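PDB 3K32: uncharacterized protein MJ0690 from Methanocaldococcus jannaschii, which is of unknown function but is predicted to be a subunit of a tRNA methyltransferase. Local coordinates for residues P83-L95 with T109-E122. Residues are numbered along the deposited sequence; the frame is centred on the assembly and turned at random.
Sequences PGPAIQYVHKTVL and TRRDDRVPKLSYSE
Val-115, Pro-116 and Leu-118 lie along one side of the helix containing Gly-84 to Leu-95, in a helix-to-loop contact where the long connection after strand 104-106 runs toward helix 120-130. At one end Val-115 comes close to the helix backbone, its CG1 3.8 Å from Gly-84 CA, while the same methyl packs on CB of Ile-87; a side chain at Gly-84 would strike the ring of the following Pro-85 rather than Val-115. The peptide bond before Pro-116 is cis, and the compact ring fits among Ile-87, Gln-88 and His-91: CG touches CG2 of Ile-87 and lies over one face of the His-91 imidazole, toward its rim. CG of His-91 is anti to the backbone N (chi1 -171°), directing the ring inward, where Tyr-169 and Asp-107 hydrogen-bond its two nitrogens.

Gln-88 supplies a polar link to the loop backbone. Its chain bends at chi2 (-55°), bringing the amide to Lys-117: OE1 accepts from Lys-117 N at 2.7 Å, with a nearly straight N-H...O angle of 162°, and NE2 gives a weak bond to Lys-117 O. One amide thus serves both the N-H and the C=O of Lys-117, and an alanine in its place would probably cost Lys-117 N this acceptor and leave the loop less firmly tied to the helix. The setting is an α/β fold built on a parallel five-stranded sheet, strand order 3-2-1-4-5, consistent with the HUP clan.

Farther along, Leu-118 and Leu-95 meet tip to tip, CD1 to CD1 at 3.7 Å, and both also touch Tyr-134 of the edge strand. The extended Lys-92 lays its CG against CD2 of Leu-118 before its amine forms a salt bridge with Glu-122, whose OE2 is less surely placed. Glu-122 OE1 accepts from Ser-119 N at 2.8 Å, and Ser-119 OG from Glu-122 N: a capping box starting helix 120-130.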
ATOM      1  N   PRO B  83      14.758  -2.010  19.412  1.00 42.38           N
ATOM      2  CA  PRO B  83      14.775  -0.719  18.720  1.00 38.72           C
ATOM      3  C   PRO B  83      13.420  -0.115  18.312  1.00 36.73           C
ATOM      4  O   PRO B  83      13.393   1.079  18.014  1.00 31.37           O
ATOM      5  CB  PRO B  83      15.655  -0.987  17.490  1.00 38.43           C
ATOM      6  CG  PRO B  83      15.671  -2.455  17.314  1.00 35.48           C
ATOM      7  CD  PRO B  83      15.434  -3.073  18.647  1.00 39.87           C
ATOM      8  N   GLY B  84      12.341  -0.895  18.309  1.00 33.65           N
ATOM      9  CA  GLY B  84      11.038  -0.414  17.858  1.00 27.16           C
ATOM     10  C   GLY B  84      10.655   1.001  18.276  1.00 31.20           C
ATOM     11  O   GLY B  84      10.508   1.893  17.434  1.00 28.91           O
ATOM     12  N   PRO B  85      10.484   1.222  19.586  1.00 30.79           N
ATOM     13  CA  PRO B  85      10.079   2.545  20.071  1.00 30.90           C
ATOM     14  C   PRO B  85      11.022   3.638  19.584  1.00 36.44           C
ATOM     15  O   PRO B  85      10.572   4.722  19.219  1.00 43.15           O
ATOM     16  CB  PRO B  85      10.154   2.392  21.590  1.00 37.52           C
ATOM     17  CG  PRO B  85       9.888   0.921  21.820  1.00 36.40           C
ATOM     18  CD  PRO B  85      10.560   0.230  20.672  1.00 35.63           C
ATOM     19  N   ALA B  86      12.317   3.348  19.565  1.00 31.71           N
ATOM     20  CA  ALA B  86      13.307   4.312  19.100  1.00 25.76           C
ATOM     21  C   ALA B  86      13.138   4.632  17.627  1.00 25.20           C
ATOM     22  O   ALA B  86      13.214   5.788  17.226  1.00 39.03           O
ATOM     23  CB  ALA B  86      14.732   3.810  19.376  1.00 22.29           C
ATOM     24  N   ILE B  87      12.914   3.609  16.817  1.00 16.65           N
ATOM     25  CA  ILE B  87      12.733   3.827  15.400  1.00 19.66           C
ATOM     26  C   ILE B  87      11.467   4.631  15.153  1.00 27.43           C
ATOM     27  O   ILE B  87      11.482   5.585  14.374  1.00 35.35           O
ATOM     28  CB  ILE B  87      12.690   2.509  14.615  1.00 34.07           C
ATOM     29  CG1 ILE B  87      13.998   1.741  14.809  1.00 35.84           C
ATOM     30  CG2 ILE B  87      12.466   2.778  13.129  1.00 39.17           C
ATOM     31  CD1 ILE B  87      15.218   2.482  14.303  1.00 29.28           C
ATOM     32  N   GLN B  88      10.373   4.251  15.814  1.00 32.49           N
ATOM     33  CA  GLN B  88       9.133   5.019  15.706  1.00 34.89           C
ATOM     34  C   GLN B  88       9.426   6.498  15.957  1.00 40.17           C
ATOM     35  O   GLN B  88       9.125   7.356  15.109  1.00 37.97           O
ATOM     36  CB  GLN B  88       8.073   4.535  16.707  1.00 30.21           C
ATOM     37  CG  GLN B  88       7.083   3.541  16.151  1.00 41.14           C
ATOM     38  CD  GLN B  88       6.375   4.046  14.897  1.00 41.19           C
ATOM     39  OE1 GLN B  88       6.768   3.713  13.785  1.00 37.60           O
ATOM     40  NE2 GLN B  88       5.332   4.855  15.075  1.00 34.44           N
ATOM     41  N   TYR B  89      10.017   6.782  17.121  1.00 20.15           N
ATOM     42  CA  TYR B  89      10.233   8.157  17.532  1.00 24.14           C
ATOM     43  C   TYR B  89      11.014   8.959  16.487  1.00 27.19           C
ATOM     44  O   TYR B  89      10.649  10.092  16.184  1.00 30.28           O
ATOM     45  CB  TYR B  89      10.914   8.266  18.915  1.00 24.34           C
ATOM     46  CG  TYR B  89      11.562   9.613  19.091  1.00 13.47           C
ATOM     47  CD1 TYR B  89      10.804  10.740  19.406  1.00 22.84           C
ATOM     48  CD2 TYR B  89      12.927   9.783  18.877  1.00 25.07           C
ATOM     49  CE1 TYR B  89      11.391  12.002  19.517  1.00 22.15           C
ATOM     50  CE2 TYR B  89      13.524  11.036  18.988  1.00 25.75           C
ATOM     51  CZ  TYR B  89      12.759  12.134  19.306  1.00 30.67           C
ATOM     52  OH  TYR B  89      13.369  13.365  19.415  1.00 39.72           O
ATOM     53  N   VAL B  90      12.089   8.381  15.953  1.00 26.27           N
ATOM     54  CA  VAL B  90      12.920   9.080  14.973  1.00 22.83           C
ATOM     55  C   VAL B  90      12.123   9.348  13.694  1.00 23.29           C
ATOM     56  O   VAL B  90      12.022  10.489  13.241  1.00 24.61           O
ATOM     57  CB  VAL B  90      14.191   8.280  14.605  1.00 24.76           C
ATOM     58  CG1 VAL B  90      14.992   9.006  13.524  1.00 22.75           C
ATOM     59  CG2 VAL B  90      15.045   8.012  15.833  1.00 19.66           C
ATOM     60  N   HIS B  91      11.544   8.296  13.123  1.00 19.07           N
ATOM     61  CA  HIS B  91      10.826   8.412  11.849  1.00 19.60           C
ATOM     62  C   HIS B  91       9.663   9.422  11.916  1.00 23.33           C
ATOM     63  O   HIS B  91       9.483  10.247  11.013  1.00 25.15           O
ATOM     64  CB  HIS B  91      10.340   7.035  11.378  1.00 19.61           C
ATOM     65  CG  HIS B  91       9.780   7.040   9.992  1.00 29.25           C
ATOM     66  ND1 HIS B  91      10.577   7.042   8.866  1.00 27.94           N
ATOM     67  CD2 HIS B  91       8.505   7.056   9.545  1.00 36.14           C
ATOM     68  CE1 HIS B  91       9.816   7.046   7.789  1.00 30.14           C
ATOM     69  NE2 HIS B  91       8.551   7.060   8.171  1.00 38.70           N
ATOM     70  N   LYS B  92       8.888   9.352  12.997  1.00 25.01           N
ATOM     71  CA  LYS B  92       7.858  10.344  13.262  1.00 27.55           C
ATOM     72  C   LYS B  92       8.428  11.760  13.311  1.00 29.74           C
ATOM     73  O   LYS B  92       7.831  12.704  12.801  1.00 39.62           O
ATOM     74  CB  LYS B  92       7.163  10.043  14.581  1.00 40.97           C
ATOM     75  CG  LYS B  92       6.192   8.889  14.511  1.00 47.86           C
ATOM     76  CD  LYS B  92       5.455   8.750  15.830  1.00 52.88           C
ATOM     77  CE  LYS B  92       4.433   7.633  15.774  1.00 55.94           C
ATOM     78  NZ  LYS B  92       3.994   7.237  17.140  1.00 56.40           N
ATOM     79  N   THR B  93       9.589  11.902  13.925  1.00 21.08           N
ATOM     80  CA  THR B  93      10.177  13.206  14.099  1.00 22.31           C
ATOM     81  C   THR B  93      10.674  13.701  12.756  1.00 20.18           C
ATOM     82  O   THR B  93      10.495  14.869  12.389  1.00 22.70           O
ATOM     83  CB  THR B  93      11.328  13.137  15.110  1.00 33.87           C
ATOM     84  OG1 THR B  93      10.825  12.638  16.357  1.00 37.19           O
ATOM     85  CG2 THR B  93      11.952  14.505  15.312  1.00 23.22           C
ATOM     86  N   VAL B  94      11.286  12.802  12.006  1.00 19.57           N
ATOM     87  CA  VAL B  94      11.652  13.138  10.644  1.00 32.12           C
ATOM     88  C   VAL B  94      10.430  13.598   9.814  1.00 32.51           C
ATOM     89  O   VAL B  94      10.456  14.654   9.185  1.00 34.21           O
ATOM     90  CB  VAL B  94      12.411  11.988   9.980  1.00 36.03           C
ATOM     91  CG1 VAL B  94      12.523  12.215   8.482  1.00 27.92           C
ATOM     92  CG2 VAL B  94      13.797  11.834  10.641  1.00 28.71           C
ATOM     93  N   LEU B  95       9.342  12.839   9.837  1.00 35.37           N
ATOM     94  CA  LEU B  95       8.155  13.258   9.088  1.00 32.45           C
ATOM     95  C   LEU B  95       7.614  14.666   9.438  1.00 26.42           C
ATOM     96  O   LEU B  95       7.317  15.457   8.535  1.00 22.02           O
ATOM     97  CB  LEU B  95       7.063  12.182   9.137  1.00 35.24           C
ATOM     98  CG  LEU B  95       7.377  10.939   8.279  1.00 30.67           C
ATOM     99  CD1 LEU B  95       6.388   9.798   8.517  1.00 33.11           C
ATOM    100  CD2 LEU B  95       7.404  11.282   6.815  1.00 12.60           C
ATOM    101  N   THR B 109       7.671   2.348   4.211  1.00 19.58           N
ATOM    102  CA  THR B 109       6.883   1.565   5.155  1.00 20.39           C
ATOM    103  C   THR B 109       6.002   0.523   4.459  1.00 29.17           C
ATOM    104  O   THR B 109       5.448   0.765   3.384  1.00 30.55           O
ATOM    105  CB  THR B 109       6.008   2.477   6.002  1.00 22.92           C
ATOM    106  OG1 THR B 109       6.857   3.377   6.720  1.00 29.24           O
ATOM    107  CG2 THR B 109       5.227   1.635   7.008  1.00 38.25           C
ATOM    108  N   ARG B 110       5.872  -0.639   5.072  1.00 30.41           N
ATOM    109  CA  ARG B 110       5.240  -1.747   4.381  1.00 28.20           C
ATOM    110  C   ARG B 110       4.345  -2.555   5.318  1.00 25.94           C
ATOM    111  O   ARG B 110       4.479  -2.473   6.534  1.00 27.07           O
ATOM    112  CB  ARG B 110       6.317  -2.619   3.743  1.00 25.78           C
ATOM    113  CG  ARG B 110       7.303  -3.177   4.752  1.00 32.85           C
ATOM    114  CD  ARG B 110       8.643  -3.572   4.127  1.00 30.28           C
ATOM    115  NE  ARG B 110       9.494  -2.401   3.986  1.00 47.73           N
ATOM    116  CZ  ARG B 110      10.737  -2.309   4.439  1.00 42.72           C
ATOM    117  NH1 ARG B 110      11.298  -3.336   5.047  1.00 35.40           N
ATOM    118  NH2 ARG B 110      11.420  -1.185   4.264  1.00 41.96           N
ATOM    119  N   ARG B 111       3.441  -3.330   4.732  1.00 16.21           N
ATOM    120  CA  ARG B 111       2.455  -4.095   5.476  1.00 22.32           C
ATOM    121  C   ARG B 111       3.018  -4.935   6.631  1.00 31.48           C
ATOM    122  O   ARG B 111       2.460  -4.932   7.724  1.00 44.58           O
ATOM    123  CB  ARG B 111       1.678  -5.002   4.514  1.00 28.20           C
ATOM    124  CG  ARG B 111       0.341  -5.505   5.059  1.00 18.33           C
ATOM    125  CD  ARG B 111      -0.189  -6.632   4.183  1.00 26.29           C
ATOM    126  NE  ARG B 111       0.531  -7.884   4.418  1.00 34.27           N
ATOM    127  CZ  ARG B 111       0.503  -8.935   3.605  1.00 29.03           C
ATOM    128  NH1 ARG B 111      -0.194  -8.880   2.481  1.00 20.11           N
ATOM    129  NH2 ARG B 111       1.187 -10.033   3.910  1.00 23.54           N
ATOM    130  N   ASP B 112       4.116  -5.644   6.403  1.00 25.68           N
ATOM    131  CA  ASP B 112       4.572  -6.652   7.372  1.00 27.99           C
ATOM    132  C   ASP B 112       5.680  -6.192   8.332  1.00 38.65           C
ATOM    133  O   ASP B 112       6.224  -6.996   9.088  1.00 44.44           O
ATOM    134  CB  ASP B 112       4.974  -7.933   6.642  1.00 21.00           C
ATOM    135  CG  ASP B 112       3.804  -8.563   5.890  1.00 35.84           C
ATOM    136  OD1 ASP B 112       2.644  -8.206   6.169  1.00 47.71           O
ATOM    137  OD2 ASP B 112       4.039  -9.411   5.018  1.00 35.29           O
ATOM    138  N   ASP B 113       6.008  -4.902   8.293  1.00 35.74           N
ATOM    139  CA  ASP B 113       6.935  -4.309   9.249  1.00 39.07           C
ATOM    140  C   ASP B 113       6.148  -3.485  10.257  1.00 36.42           C
ATOM    141  O   ASP B 113       5.543  -2.495   9.888  1.00 44.49           O
ATOM    142  CB  ASP B 113       7.920  -3.385   8.536  1.00 44.12           C
ATOM    143  CG  ASP B 113       9.067  -4.134   7.864  1.00 47.96           C
ATOM    144  OD1 ASP B 113       9.029  -5.375   7.779  1.00 43.94           O
ATOM    145  OD2 ASP B 113      10.017  -3.465   7.410  1.00 59.20           O
ATOM    146  N   ARG B 114       6.149  -3.885  11.523  1.00 33.83           N
ATOM    147  CA  ARG B 114       5.413  -3.142  12.550  1.00 46.89           C
ATOM    148  C   ARG B 114       6.003  -1.740  12.709  1.00 45.15           C
ATOM    149  O   ARG B 114       5.308  -0.793  13.064  1.00 49.76           O
ATOM    150  CB  ARG B 114       5.471  -3.863  13.911  1.00 55.40           C
ATOM    151  CG  ARG B 114       5.332  -5.389  13.869  1.00 65.17           C
ATOM    152  CD  ARG B 114       3.888  -5.852  13.771  1.00 72.15           C
ATOM    153  NE  ARG B 114       3.231  -5.901  15.071  1.00 81.05           N
ATOM    154  CZ  ARG B 114       1.929  -6.112  15.238  1.00 86.45           C
ATOM    155  NH1 ARG B 114       1.144  -6.297  14.183  1.00 75.65           N
ATOM    156  NH2 ARG B 114       1.414  -6.139  16.461  1.00 94.68           N
ATOM    157  N   VAL B 115       7.295  -1.620  12.425  1.00 38.97           N
ATOM    158  CA  VAL B 115       8.065  -0.437  12.773  1.00 42.59           C
ATOM    159  C   VAL B 115       9.129  -0.160  11.718  1.00 35.11           C
ATOM    160  O   VAL B 115       9.865  -1.061  11.325  1.00 51.17           O
ATOM    161  CB  VAL B 115       8.726  -0.626  14.166  1.00 52.93           C
ATOM    162  CG1 VAL B 115      10.152  -0.079  14.182  1.00 51.40           C
ATOM    163  CG2 VAL B 115       7.847  -0.005  15.266  1.00 41.73           C
ATOM    164  N   PRO B 116       9.191   1.082  11.225  1.00 27.99           N
ATOM    165  CA  PRO B 116       8.302   2.164  11.652  1.00 32.93           C
ATOM    166  C   PRO B 116       7.011   2.177  10.833  1.00 37.33           C
ATOM    167  O   PRO B 116       6.973   1.697   9.694  1.00 39.12           O
ATOM    168  CB  PRO B 116       9.122   3.422  11.344  1.00 20.51           C
ATOM    169  CG  PRO B 116      10.072   3.007  10.219  1.00 26.70           C
ATOM    170  CD  PRO B 116      10.009   1.489  10.072  1.00 18.04           C
ATOM    171  N   LYS B 117       5.960   2.729  11.427  1.00 24.09           N
ATOM    172  CA  LYS B 117       4.666   2.799  10.786  1.00 32.02           C
ATOM    173  C   LYS B 117       3.792   3.795  11.529  1.00 40.00           C
ATOM    174  O   LYS B 117       3.680   3.738  12.754  1.00 41.27           O
ATOM    175  CB  LYS B 117       4.013   1.421  10.788  1.00 37.39           C
ATOM    176  CG  LYS B 117       2.567   1.371  10.308  1.00 33.72           C
ATOM    177  CD  LYS B 117       2.138  -0.103  10.172  1.00 35.54           C
ATOM    178  CE  LYS B 117       3.109  -0.868   9.272  1.00 28.27           C
ATOM    179  NZ  LYS B 117       2.852  -2.328   9.195  1.00 33.00           N
ATOM    180  N   LEU B 118       3.200   4.716  10.777  1.00 34.17           N
ATOM    181  CA  LEU B 118       2.203   5.620  11.310  1.00 37.69           C
ATOM    182  C   LEU B 118       0.832   4.943  11.346  1.00 33.16           C
ATOM    183  O   LEU B 118       0.425   4.260  10.399  1.00 30.80           O
ATOM    184  CB  LEU B 118       2.139   6.903  10.469  1.00 36.72           C
ATOM    185  CG  LEU B 118       3.349   7.851  10.473  1.00 41.81           C
ATOM    186  CD1 LEU B 118       2.944   9.163   9.818  1.00 44.87           C
ATOM    187  CD2 LEU B 118       3.878   8.119  11.878  1.00 26.83           C
ATOM    188  N   SER B 119       0.118   5.130  12.448  1.00 31.74           N
ATOM    189  CA  SER B 119      -1.260   4.669  12.519  1.00 36.99           C
ATOM    190  C   SER B 119      -2.125   5.572  11.638  1.00 41.77           C
ATOM    191  O   SER B 119      -1.697   6.652  11.226  1.00 44.23           O
ATOM    192  CB  SER B 119      -1.758   4.715  13.957  1.00 29.95           C
ATOM    193  OG  SER B 119      -1.724   6.043  14.452  1.00 31.33           O
ATOM    194  N   TYR B 120      -3.346   5.139  11.363  1.00 34.25           N
ATOM    195  CA  TYR B 120      -4.233   5.913  10.512  1.00 36.50           C
ATOM    196  C   TYR B 120      -4.537   7.263  11.143  1.00 34.69           C
ATOM    197  O   TYR B 120      -4.568   8.294  10.470  1.00 27.16           O
ATOM    198  CB  TYR B 120      -5.527   5.150  10.268  1.00 40.36           C
ATOM    199  CG  TYR B 120      -6.511   5.873   9.392  1.00 46.41           C
ATOM    200  CD1 TYR B 120      -7.668   6.422   9.924  1.00 42.46           C
ATOM    201  CD2 TYR B 120      -6.286   6.005   8.027  1.00 51.85           C
ATOM    202  CE1 TYR B 120      -8.578   7.074   9.119  1.00 49.19           C
ATOM    203  CE2 TYR B 120      -7.183   6.662   7.218  1.00 50.70           C
ATOM    204  CZ  TYR B 120      -8.327   7.193   7.765  1.00 55.60           C
ATOM    205  OH  TYR B 120      -9.225   7.846   6.953  1.00 60.47           O
ATOM    206  N   SER B 121      -4.754   7.254  12.446  1.00 32.31           N
ATOM    207  CA  SER B 121      -5.041   8.490  13.144  1.00 36.13           C
ATOM    208  C   SER B 121      -3.810   9.411  13.143  1.00 33.03           C
ATOM    209  O   SER B 121      -3.931  10.620  13.022  1.00 35.42           O
ATOM    210  CB  SER B 121      -5.561   8.205  14.561  1.00 27.13           C
ATOM    211  OG  SER B 121      -4.629   8.620  15.525  1.00 30.41           O
ATOM    212  N   GLU B 122      -2.620   8.845  13.255  1.00 38.68           N
ATOM    213  CA  GLU B 122      -1.431   9.676  13.167  1.00 38.87           C
ATOM    214  C   GLU B 122      -1.314  10.252  11.776  1.00 34.43           C
ATOM    215  O   GLU B 122      -0.931  11.411  11.611  1.00 28.19           O
ATOM    216  CB  GLU B 122      -0.171   8.894  13.521  1.00 32.67           C
ATOM    217  CG  GLU B 122      -0.116   8.530  14.972  1.00 40.80           C
ATOM    218  CD  GLU B 122       1.010   7.568  15.285  1.00 51.97           C
ATOM    219  OE1 GLU B 122       1.242   6.618  14.494  1.00 55.30           O
ATOM    220  OE2 GLU B 122       1.656   7.772  16.333  1.00 44.01           O
TER